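Local coordinates for putative glucoamylase (Bacteroides caccae ATCC 43185, PDB 4QT9), which probably hydrolyses glucosidic bonds, being a putative glucoamylase with an alpha/alpha toroid fold, at residues Y112-Y117 with K124-K129; G133-T138 with M209-L214; W175-K180 with W188-T193. All blocks are in the same frame, centred on the assembly; numbering follows the deposited sequence. Where two conformers were deposited one is given.

Interaction 1 of 3, residues Y112-Y117 with K124-K129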
loop_
_atom_site.group_PDB
_atom_site.type_symbol
_atom_site.label_atom_id
_atom_site.label_comp_id
_atom_site.label_asym_id
_atom_site.label_seq_id
_atom_site.Cartn_x
_atom_site.Cartn_y
_atom_site.Cartn_z
ATOM N N TYR A 112 4.701 10.192 10.762
ATOM C CA TYR A 112 5.968 10.090 10.047
ATOM C C TYR A 112 5.909 10.838 8.710
ATOM O O TYR A 112 4.833 10.968 8.113
ATOM C CB TYR A 112 6.367 8.623 9.861
ATOM C CG TYR A 112 6.851 7.985 11.147
ATOM C CD1 TYR A 112 8.136 8.230 11.630
ATOM C CD2 TYR A 112 6.014 7.169 11.904
ATOM C CE1 TYR A 112 8.598 7.629 12.802
ATOM C CE2 TYR A 112 6.455 6.584 13.092
ATOM C CZ TYR A 112 7.752 6.815 13.532
ATOM O OH TYR A 112 8.218 6.227 14.674
ATOM N N PRO A 113 7.068 11.369 8.223
ATOM C CA PRO A 113 7.046 12.044 6.907
ATOM C C PRO A 113 6.960 11.028 5.772
ATOM O O PRO A 113 7.153 9.831 6.019
ATOM C CB PRO A 113 8.408 12.733 6.858
ATOM C CG PRO A 113 9.305 11.826 7.645
ATOM C CD PRO A 113 8.447 11.332 8.777
ATOM N N HIS A 114 6.746 11.495 4.527
ATOM C CA HIS A 114 6.772 10.606 3.352
ATOM C C HIS A 114 8.142 9.911 3.220
ATOM O O HIS A 114 8.219 8.697 3.049
ATOM C CB HIS A 114 6.498 11.393 2.066
ATOM C CG HIS A 114 6.178 10.537 0.875
ATOM N ND1 HIS A 114 5.098 10.813 0.085
ATOM C CD2 HIS A 114 6.796 9.434 0.398
ATOM C CE1 HIS A 114 5.074 9.876 -0.847
ATOM N NE2 HIS A 114 6.080 9.026 -0.700
ATOM N N TRP A 115 9.214 10.688 3.356
ATOM C CA TRP A 115 10.593 10.206 3.212
ATOM C C TRP A 115 11.531 10.631 4.324
ATOM O O TRP A 115 11.399 11.727 4.855
ATOM C CB TRP A 115 11.204 10.817 1.937
ATOM C CG TRP A 115 10.696 10.338 0.612
ATOM C CD1 TRP A 115 10.235 9.089 0.310
ATOM C CD2 TRP A 115 10.817 11.036 -0.636
ATOM N NE1 TRP A 115 9.998 8.985 -1.042
ATOM C CE2 TRP A 115 10.358 10.163 -1.652
ATOM C CE3 TRP A 115 11.280 12.319 -1.000
ATOM C CZ2 TRP A 115 10.330 10.537 -3.008
ATOM C CZ3 TRP A 115 11.293 12.672 -2.347
ATOM C CH2 TRP A 115 10.815 11.792 -3.332
ATOM N N TRP A 116 12.547 9.805 4.575
ATOM C CA TRP A 116 13.746 10.103 5.359
ATOM C C TRP A 116 14.968 9.674 4.590
ATOM O O TRP A 116 14.900 8.790 3.730
ATOM C CB TRP A 116 13.844 9.382 6.724
ATOM C CG TRP A 116 12.661 9.318 7.619
ATOM C CD1 TRP A 116 12.394 10.138 8.677
ATOM C CD2 TRP A 116 11.745 8.223 7.718
ATOM N NE1 TRP A 116 11.298 9.675 9.369
ATOM C CE2 TRP A 116 10.894 8.486 8.815
ATOM C CE3 TRP A 116 11.508 7.075 6.936
ATOM C CZ2 TRP A 116 9.862 7.620 9.179
ATOM C CZ3 TRP A 116 10.472 6.230 7.292
ATOM C CH2 TRP A 116 9.678 6.495 8.416
ATOM N N TYR A 117 16.108 10.191 4.999
ATOM C CA TYR A 117 17.414 9.692 4.606
ATOM C C TYR A 117 17.630 8.554 5.584
ATOM O O TYR A 117 17.550 8.785 6.794
ATOM C CB TYR A 117 18.479 10.793 4.702
ATOM C CG TYR A 117 18.220 11.964 3.781
ATOM C CD1 TYR A 117 18.574 11.909 2.435
ATOM C CD2 TYR A 117 17.692 13.157 4.271
ATOM C CE1 TYR A 117 18.362 12.996 1.585
ATOM C CE2 TYR A 117 17.483 14.253 3.434
ATOM C CZ TYR A 117 17.820 14.169 2.092
ATOM O OH TYR A 117 17.626 15.259 1.268
ATOM N N LYS A 124 13.216 14.047 4.378
ATOM C CA LYS A 124 13.547 14.542 3.066
ATOM C C LYS A 124 12.239 15.090 2.523
ATOM O O LYS A 124 11.282 14.319 2.346
ATOM C CB LYS A 124 14.220 13.527 2.124
ATOM C CG LYS A 124 14.407 14.165 0.742
ATOM C CD LYS A 124 14.955 13.241 -0.337
ATOM C CE LYS A 124 15.128 13.974 -1.644
ATOM N NZ LYS A 124 15.619 13.077 -2.730
ATOM N N PRO A 125 12.156 16.426 2.303
ATOM C CA PRO A 125 10.891 16.998 1.797
ATOM C C PRO A 125 10.443 16.318 0.504
ATOM O O PRO A 125 11.274 16.036 -0.357
ATOM C CB PRO A 125 11.207 18.481 1.598
ATOM C CG PRO A 125 12.376 18.745 2.554
ATOM C CD PRO A 125 13.199 17.467 2.474
ATOM N N PHE A 126 9.145 15.945 0.422
ATOM C CA PHE A 126 8.611 15.275 -0.763
ATOM C C PHE A 126 8.206 16.328 -1.823
ATOM O O PHE A 126 7.999 15.997 -2.986
ATOM C CB PHE A 126 7.468 14.317 -0.399
ATOM C CG PHE A 126 6.868 13.567 -1.571
ATOM C CD1 PHE A 126 7.605 12.608 -2.258
ATOM C CD2 PHE A 126 5.554 13.801 -1.968
ATOM C CE1 PHE A 126 7.054 11.921 -3.351
ATOM C CE2 PHE A 126 4.991 13.093 -3.048
ATOM C CZ PHE A 126 5.752 12.169 -3.745
ATOM N N GLY A 127 8.236 17.585 -1.400
ATOM C CA GLY A 127 7.960 18.819 -2.130
ATOM C C GLY A 127 8.330 19.923 -1.158
ATOM O O GLY A 127 8.432 19.643 0.039
ATOM N N GLN A 128 8.560 21.162 -1.625
ATOM C CA GLN A 128 8.988 22.280 -0.749
ATOM C C GLN A 128 8.202 22.355 0.590
ATOM O O GLN A 128 8.784 22.212 1.668
ATOM C CB GLN A 128 8.874 23.634 -1.484
ATOM C CG GLN A 128 9.676 24.777 -0.842
ATOM C CD GLN A 128 9.177 26.152 -1.241
ATOM O OE1 GLN A 128 9.036 26.483 -2.426
ATOM N NE2 GLN A 128 8.935 27.002 -0.251
ATOM N N LYS A 129 6.892 22.537 0.506
ATOM C CA LYS A 129 6.047 22.687 1.684
ATOM C C LYS A 129 5.631 21.325 2.313
ATOM O O LYS A 129 5.045 21.317 3.387
ATOM C CB LYS A 129 4.839 23.567 1.346
ATOM C CG LYS A 129 5.270 24.985 0.959
ATOM C CD LYS A 129 4.108 25.887 0.602
ATOM C CE LYS A 129 4.556 27.322 0.440
ATOM N NZ LYS A 129 3.410 28.224 0.140
HETATM O O HOH W 1 8.761 13.660 3.137
#
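Phe-126 lays one face on the ring of His-114 and turns an edge to Trp-115, so a single phenyl group takes part in two kinds of aromatic pair. With His-114 it forms a face-to-face stack, centroids 4.0 Å apart and planes inclined by only 17°, His-114 ND1 sitting over the phenyl centre. With Trp-115 the planes stand at 85°: Phe-126 CD1 meets the face of the six-membered indole ring near its rim, 3.5 Å from Trp-115 CH2. A chi1 of -179° swings the phenyl opposite the backbone N and into the corner between the two rings. One face of Tyr-117 receives Lys-124 CB in a CH-pi contact, 3.9 Å from the ring centroid, while the extended lysine chain runs alongside Trp-115. Lys-124 N donates to Trp-115 O at 3.0 Å, and a water accepts from Trp-115 N and donates to Lys-124 O at 2.7 Å. Trp-115 NE1 is hydrogen-bonded to Glu-49 OE1. The one direct backbone bond and the water bridge thus fix the alignment of the two segments, while the stack and the edge-to-face pair set the tilt of the exposed Phe-126 ring.

Interaction 2 of 3, residues G133-T138 with M209-L214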
loop_
_atom_site.group_PDB
_atom_site.type_symbol
_atom_site.label_atom_id
_atom_site.label_comp_id
_atom_site.label_asym_id
_atom_site.label_seq_id
_atom_site.Cartn_x
_atom_site.Cartn_y
_atom_site.Cartn_z
ATOM N N GLY A 133 4.865 16.000 8.536
ATOM C CA GLY A 133 4.094 14.775 8.601
ATOM C C GLY A 133 3.221 14.583 7.379
ATOM O O GLY A 133 2.768 15.547 6.757
ATOM N N ASP A 134 3.050 13.322 7.012
ATOM C CA ASP A 134 2.202 12.806 5.930
ATOM C C ASP A 134 1.359 11.719 6.582
ATOM O O ASP A 134 1.897 10.652 6.910
ATOM C CB ASP A 134 3.095 12.268 4.775
ATOM C CG ASP A 134 2.300 11.751 3.591
ATOM O OD1 ASP A 134 1.232 11.100 3.815
ATOM O OD2 ASP A 134 2.721 11.998 2.445
ATOM N N LEU A 135 0.086 12.011 6.891
ATOM C CA LEU A 135 -0.751 11.071 7.654
ATOM C C LEU A 135 -1.171 9.805 6.876
ATOM O O LEU A 135 -1.362 8.740 7.476
ATOM C CB LEU A 135 -1.984 11.778 8.228
ATOM C CG LEU A 135 -2.588 11.141 9.479
ATOM C CD1 LEU A 135 -1.637 11.194 10.648
ATOM C CD2 LEU A 135 -3.907 11.783 9.834
ATOM N N VAL A 136 -1.265 9.903 5.564
ATOM C CA VAL A 136 -1.603 8.764 4.706
ATOM C C VAL A 136 -0.458 7.754 4.740
ATOM O O VAL A 136 -0.681 6.569 4.932
ATOM C CB VAL A 136 -1.893 9.256 3.280
ATOM C CG1 VAL A 136 -2.067 8.084 2.319
ATOM C CG2 VAL A 136 -3.116 10.161 3.279
ATOM N N GLU A 137 0.767 8.231 4.590
ATOM C CA GLU A 137 1.966 7.404 4.639
ATOM C C GLU A 137 2.154 6.799 6.038
ATOM O O GLU A 137 2.535 5.630 6.157
ATOM C CB GLU A 137 3.167 8.252 4.231
ATOM C CG GLU A 137 3.242 8.459 2.730
ATOM C CD GLU A 137 3.933 7.320 2.006
ATOM O OE1 GLU A 137 5.183 7.232 2.085
ATOM O OE2 GLU A 137 3.220 6.495 1.391
ATOM N N THR A 138 1.811 7.561 7.085
ATOM C CA THR A 138 1.858 7.091 8.483
ATOM C C THR A 138 0.882 5.903 8.676
ATOM O O THR A 138 1.229 4.904 9.310
ATOM C CB THR A 138 1.545 8.241 9.447
ATOM O OG1 THR A 138 2.541 9.241 9.293
ATOM C CG2 THR A 138 1.497 7.789 10.908
HETATM N N MSE A 209 -8.600 5.043 2.892
HETATM C CA MSE A 209 -9.600 4.637 3.892
HETATM C C MSE A 209 -8.990 4.143 5.236
HETATM O O MSE A 209 -9.477 4.561 6.282
HETATM C CB MSE A 209 -10.584 3.579 3.352
HETATM C CG MSE A 209 -11.785 3.340 4.288
HETATM SE SE MSE A 209 -13.159 2.284 3.389
HETATM C CE MSE A 209 -12.454 0.549 3.688
ATOM N N ILE A 210 -7.945 3.280 5.207
ATOM C CA ILE A 210 -7.300 2.716 6.399
ATOM C C ILE A 210 -6.791 3.844 7.345
ATOM O O ILE A 210 -6.697 3.643 8.559
ATOM C CB ILE A 210 -6.173 1.683 6.019
ATOM C CG1 ILE A 210 -5.819 0.706 7.172
ATOM C CG2 ILE A 210 -4.893 2.348 5.466
ATOM C CD1 ILE A 210 -7.036 -0.146 7.735
HETATM N N MSE A 211 -6.489 5.028 6.798
HETATM C CA MSE A 211 -6.042 6.161 7.629
HETATM C C MSE A 211 -7.174 6.612 8.605
HETATM O O MSE A 211 -6.894 6.882 9.765
HETATM C CB MSE A 211 -5.574 7.324 6.740
HETATM C CG MSE A 211 -5.017 8.491 7.533
HETATM SE SE MSE A 211 -5.082 10.102 6.448
HETATM C CE MSE A 211 -6.874 10.015 5.853
ATOM N N TYR A 212 -8.435 6.667 8.130
ATOM C CA TYR A 212 -9.595 6.979 8.984
ATOM C C TYR A 212 -9.895 5.832 9.939
ATOM O O TYR A 212 -10.317 6.094 11.058
ATOM C CB TYR A 212 -10.844 7.253 8.116
ATOM C CG TYR A 212 -10.914 8.677 7.625
ATOM C CD1 TYR A 212 -11.504 9.670 8.396
ATOM C CD2 TYR A 212 -10.356 9.043 6.406
ATOM C CE1 TYR A 212 -11.525 10.996 7.969
ATOM C CE2 TYR A 212 -10.351 10.371 5.980
ATOM C CZ TYR A 212 -10.929 11.345 6.771
ATOM O OH TYR A 212 -10.981 12.648 6.345
ATOM N N ILE A 213 -9.733 4.554 9.507
ATOM C CA ILE A 213 -10.003 3.409 10.415
ATOM C C ILE A 213 -8.977 3.438 11.584
ATOM O O ILE A 213 -9.389 3.338 12.739
ATOM C CB ILE A 213 -10.036 2.046 9.661
ATOM C CG1 ILE A 213 -11.355 1.931 8.823
ATOM C CG2 ILE A 213 -9.891 0.846 10.625
ATOM C CD1 ILE A 213 -11.214 1.155 7.616
ATOM N N LEU A 214 -7.677 3.627 11.293
ATOM C CA LEU A 214 -6.621 3.708 12.333
ATOM C C LEU A 214 -6.768 4.972 13.194
ATOM O O LEU A 214 -6.548 4.910 14.398
ATOM C CB LEU A 214 -5.239 3.654 11.694
ATOM C CG LEU A 214 -4.885 2.328 11.037
ATOM C CD1 LEU A 214 -3.589 2.445 10.287
ATOM C CD2 LEU A 214 -4.851 1.178 12.068
#
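The first turn of helix 135-152 meets helix 209-217 where Val-136 and Met-211 bring their CA atoms to 5.9 Å, close enough for one side chain to bridge the backbones. That side chain is Met-211, a selenomethionine standing in for methionine. Its SE reaches Val-136 CG2 at 3.7 Å and, on the neighbouring residue, Leu-135 CB at 3.9 Å; the Val-136 side chain touches through this one branch, which stands beside its own backbone N. Further back along this side chain, Met-211 CG packs 3.7 Å from the carbonyl oxygen Leu-135 O. The bend at chi3 (49°) turns the methyl back toward its own helix, where Met-211 CE lies 3.5 Å from Tyr-212 CE2, and leaves SE as the atom that spans to Val-136. Met-211 also touches Ala-139, one turn on in helix 135-152.

The helix end that receives Met-211 is itself well fixed. Asp-134 is its N-cap: Asp-134 OD1 accepts from Glu-137 N at 3.0 Å in a nearly straight bond (170°), the donor standing above the carboxylate plane. Asp-134 O is gripped twice, by Thr-138 N at 3.1 Å and by Thr-138 OG1 at 2.8 Å, from opposite faces of the carbonyl plane. Tyr-112 and Trp-188 supply further polar partners, the bond from Trp-188 NE1 to Asp-134 OD1 being weak.

The contact therefore joins two helices of the alpha/alpha toroid mainly by buried packing of a thioether-type side chain on apolar carbons of Leu-135 and Val-136.

Interaction 3 of 3, residues W175-K180 with W188-T193; sequences WDWYRK and WHWSPT
Trp-177 and Trp-190 form a T-shaped (edge-to-face) pair that fastens the 3-10 segment 176-179 to strand 189-190, a partner of strand 133-134 in a two-stranded antiparallel sheet near the surface of the toroid. This is the tight half of the contact. The planes of the two five-membered rings are at 86° and their centroids 4.6 Å apart, with the edge atom Trp-177 NE1 poised over the face of the other indole, 3.4 Å from Trp-190 CG. In both tryptophans CG lies opposite the backbone N (chi1 172° in Trp-177), which sends the two indoles toward each other. Tyr-178 packs alongside, on the Trp-190 methylene rather than on the indole face: Tyr-178 CE2 is 3.5 Å from Trp-190 CB, and the tyrosine hydroxyl is held by the carbonyl of Phe-108. His-109 adds to the cluster, stacking on Trp-177 and meeting Trp-190 edge-to-face.

Beyond these rings the contact thins. Tyr-178 CE2 lies 4.1 Å from His-189 C, and Tyr-178 CD2 is as much as 4.5 Å from Trp-188 O. At the far end of segment 188-193 the chain leaves the contact: Pro-192 and Thr-193 are exposed, and an ST turn shapes the backbone there. Its defining bond runs from Thr-193 N to Ser-191 OG, 3.0 Å long and noticeably bent at 142°.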
loop_
_atom_site.group_PDB
_atom_site.type_symbol
_atom_site.label_atom_id
_atom_site.label_comp_id
_atom_site.label_asym_id
_atom_site.label_seq_id
_atom_site.Cartn_x
_atom_site.Cartn_y
_atom_site.Cartn_z
ATOM N N TRP A 175 -3.242 11.277 15.750
ATOM C CA TRP A 175 -4.160 11.397 14.596
ATOM C C TRP A 175 -5.058 12.630 14.759
ATOM O O TRP A 175 -5.296 13.359 13.793
ATOM C CB TRP A 175 -5.035 10.132 14.423
ATOM C CG TRP A 175 -4.263 8.850 14.451
ATOM C CD1 TRP A 175 -3.965 8.094 15.546
ATOM C CD2 TRP A 175 -3.610 8.217 13.331
ATOM N NE1 TRP A 175 -3.217 6.995 15.175
ATOM C CE2 TRP A 175 -2.987 7.046 13.819
ATOM C CE3 TRP A 175 -3.547 8.493 11.949
ATOM C CZ2 TRP A 175 -2.261 6.176 12.980
ATOM C CZ3 TRP A 175 -2.818 7.640 11.121
ATOM C CH2 TRP A 175 -2.217 6.482 11.629
ATOM N N ASP A 176 -5.510 12.882 16.009
ATOM C CA ASP A 176 -6.421 13.967 16.333
ATOM C C ASP A 176 -5.819 15.332 15.991
ATOM O O ASP A 176 -6.563 16.228 15.608
ATOM C CB ASP A 176 -6.832 13.892 17.810
ATOM C CG ASP A 176 -7.849 14.930 18.204
ATOM O OD1 ASP A 176 -9.063 14.672 18.020
ATOM O OD2 ASP A 176 -7.436 15.998 18.713
ATOM N N TRP A 177 -4.504 15.499 16.119
ATOM C CA TRP A 177 -3.853 16.761 15.740
ATOM C C TRP A 177 -4.168 17.141 14.281
ATOM O O TRP A 177 -4.355 18.311 13.979
ATOM C CB TRP A 177 -2.320 16.663 15.914
ATOM C CG TRP A 177 -1.586 17.848 15.365
ATOM C CD1 TRP A 177 -1.054 17.972 14.117
ATOM C CD2 TRP A 177 -1.503 19.144 15.967
ATOM N NE1 TRP A 177 -0.581 19.251 13.930
ATOM C CE2 TRP A 177 -0.814 19.983 15.064
ATOM C CE3 TRP A 177 -1.878 19.662 17.222
ATOM C CZ2 TRP A 177 -0.502 21.312 15.364
ATOM C CZ3 TRP A 177 -1.551 20.978 17.530
ATOM C CH2 TRP A 177 -0.888 21.795 16.600
ATOM N N TYR A 178 -4.199 16.153 13.386
ATOM C CA TYR A 178 -4.381 16.333 11.958
ATOM C C TYR A 178 -5.834 16.678 11.578
ATOM O O TYR A 178 -6.138 16.792 10.403
ATOM C CB TYR A 178 -3.840 15.101 11.223
ATOM C CG TYR A 178 -2.316 15.084 11.212
ATOM C CD1 TYR A 178 -1.595 14.719 12.346
ATOM C CD2 TYR A 178 -1.600 15.462 10.077
ATOM C CE1 TYR A 178 -0.198 14.780 12.370
ATOM C CE2 TYR A 178 -0.205 15.505 10.084
ATOM C CZ TYR A 178 0.491 15.199 11.249
ATOM O OH TYR A 178 1.867 15.230 11.280
ATOM N N ARG A 179 -6.706 16.954 12.575
ATOM C CA ARG A 179 -8.050 17.448 12.347
ATOM C C ARG A 179 -7.995 18.976 12.246
ATOM O O ARG A 179 -9.046 19.607 12.103
ATOM C CB ARG A 179 -9.008 17.041 13.481
ATOM C CG ARG A 179 -9.317 15.557 13.621
ATOM C CD ARG A 179 -10.055 15.334 14.934
ATOM N NE ARG A 179 -11.359 16.007 14.968
ATOM C CZ ARG A 179 -12.044 16.263 16.075
ATOM N NH1 ARG A 179 -11.550 15.934 17.259
ATOM N NH2 ARG A 179 -13.228 16.864 16.008
ATOM N N LYS A 180 -6.776 19.579 12.411
ATOM C CA LYS A 180 -6.520 21.030 12.313
ATOM C C LYS A 180 -7.457 21.811 13.263
ATOM O O LYS A 180 -8.367 22.509 12.817
ATOM C CB LYS A 180 -6.672 21.497 10.843
ATOM C CG LYS A 180 -6.330 22.960 10.582
ATOM C CD LYS A 180 -6.542 23.318 9.106
ATOM C CE LYS A 180 -6.507 24.808 8.913
ATOM N NZ LYS A 180 -6.577 25.168 7.479
ATOM N N TRP A 188 -4.065 15.699 5.154
ATOM C CA TRP A 188 -2.975 14.851 4.713
ATOM C C TRP A 188 -1.634 15.239 5.362
ATOM O O TRP A 188 -0.882 14.353 5.792
ATOM C CB TRP A 188 -2.854 14.941 3.167
ATOM C CG TRP A 188 -2.135 13.790 2.523
ATOM C CD1 TRP A 188 -0.881 13.330 2.822
ATOM C CD2 TRP A 188 -2.568 13.052 1.367
ATOM N NE1 TRP A 188 -0.533 12.307 1.970
ATOM C CE2 TRP A 188 -1.535 12.140 1.042
ATOM C CE3 TRP A 188 -3.735 13.077 0.568
ATOM C CZ2 TRP A 188 -1.652 11.227 -0.016
ATOM C CZ3 TRP A 188 -3.867 12.146 -0.450
ATOM C CH2 TRP A 188 -2.836 11.233 -0.734
ATOM N N HIS A 189 -1.336 16.562 5.404
ATOM C CA HIS A 189 -0.061 17.089 5.884
ATOM C C HIS A 189 -0.116 18.130 6.967
ATOM O O HIS A 189 -1.077 18.887 7.107
ATOM C CB HIS A 189 0.725 17.750 4.734
ATOM C CG HIS A 189 0.627 17.060 3.416
ATOM N ND1 HIS A 189 -0.362 17.391 2.512
ATOM C CD2 HIS A 189 1.439 16.132 2.862
ATOM C CE1 HIS A 189 -0.116 16.655 1.440
ATOM N NE2 HIS A 189 0.932 15.860 1.625
ATOM N N TRP A 190 1.010 18.221 7.665
ATOM C CA TRP A 190 1.321 19.225 8.669
ATOM C C TRP A 190 2.811 19.458 8.650
ATOM O O TRP A 190 3.609 18.506 8.692
ATOM C CB TRP A 190 0.830 18.888 10.092
ATOM C CG TRP A 190 1.183 19.974 11.064
ATOM C CD1 TRP A 190 0.530 21.162 11.231
ATOM C CD2 TRP A 190 2.360 20.044 11.889
ATOM N NE1 TRP A 190 1.213 21.957 12.113
ATOM C CE2 TRP A 190 2.329 21.288 12.554
ATOM C CE3 TRP A 190 3.435 19.169 12.132
ATOM C CZ2 TRP A 190 3.303 21.661 13.495
ATOM C CZ3 TRP A 190 4.417 19.548 13.042
ATOM C CH2 TRP A 190 4.344 20.775 13.720
ATOM N N SER A 191 3.184 20.735 8.606
ATOM C CA SER A 191 4.583 21.133 8.576
ATOM C C SER A 191 4.931 22.016 9.772
ATOM O O SER A 191 4.166 22.933 10.071
ATOM C CB SER A 191 4.877 21.889 7.289
ATOM O OG SER A 191 6.097 22.600 7.418
ATOM N N PRO A 192 6.109 21.828 10.405
ATOM C CA PRO A 192 6.506 22.749 11.491
ATOM C C PRO A 192 6.829 24.161 10.985
ATOM O O PRO A 192 6.764 25.095 11.774
ATOM C CB PRO A 192 7.758 22.099 12.103
ATOM C CG PRO A 192 7.932 20.799 11.405
ATOM C CD PRO A 192 7.145 20.811 10.142
ATOM N N THR A 193 7.152 24.314 9.679
ATOM C CA THR A 193 7.517 25.590 9.060
ATOM C C THR A 193 6.330 26.209 8.306
ATOM O O THR A 193 6.062 27.403 8.443
ATOM C CB THR A 193 8.725 25.361 8.125
ATOM O OG1 THR A 193 9.817 24.891 8.912
ATOM C CG2 THR A 193 9.149 26.617 7.363
#

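The centres of interactions 1 and 2 are 16 Å apart, those of 1 and 3 14 Å, and those of 2 and 3 11 Å. Segment 133-138 touches both other contacts. Toward interaction 1, Thr-138 OG1 is 2.8 Å from Tyr-112 N, a probable hydrogen bond. Toward interaction 3, Gly-133 N probably bonds to Trp-190 O of strand 189-190, and Leu-135 N to Trp-188 O just before it (2.8 Å); Val-136 CG2 packs 3.4 Å from Trp-188 CE2. An acetate ion, probably from the crystallisation liquor, is found about 4 Å from the side chain of Val-136, and acetate is likewise near those of Trp-188 (about 4 Å) and His-114 (about 5 Å), consistent with a pocket.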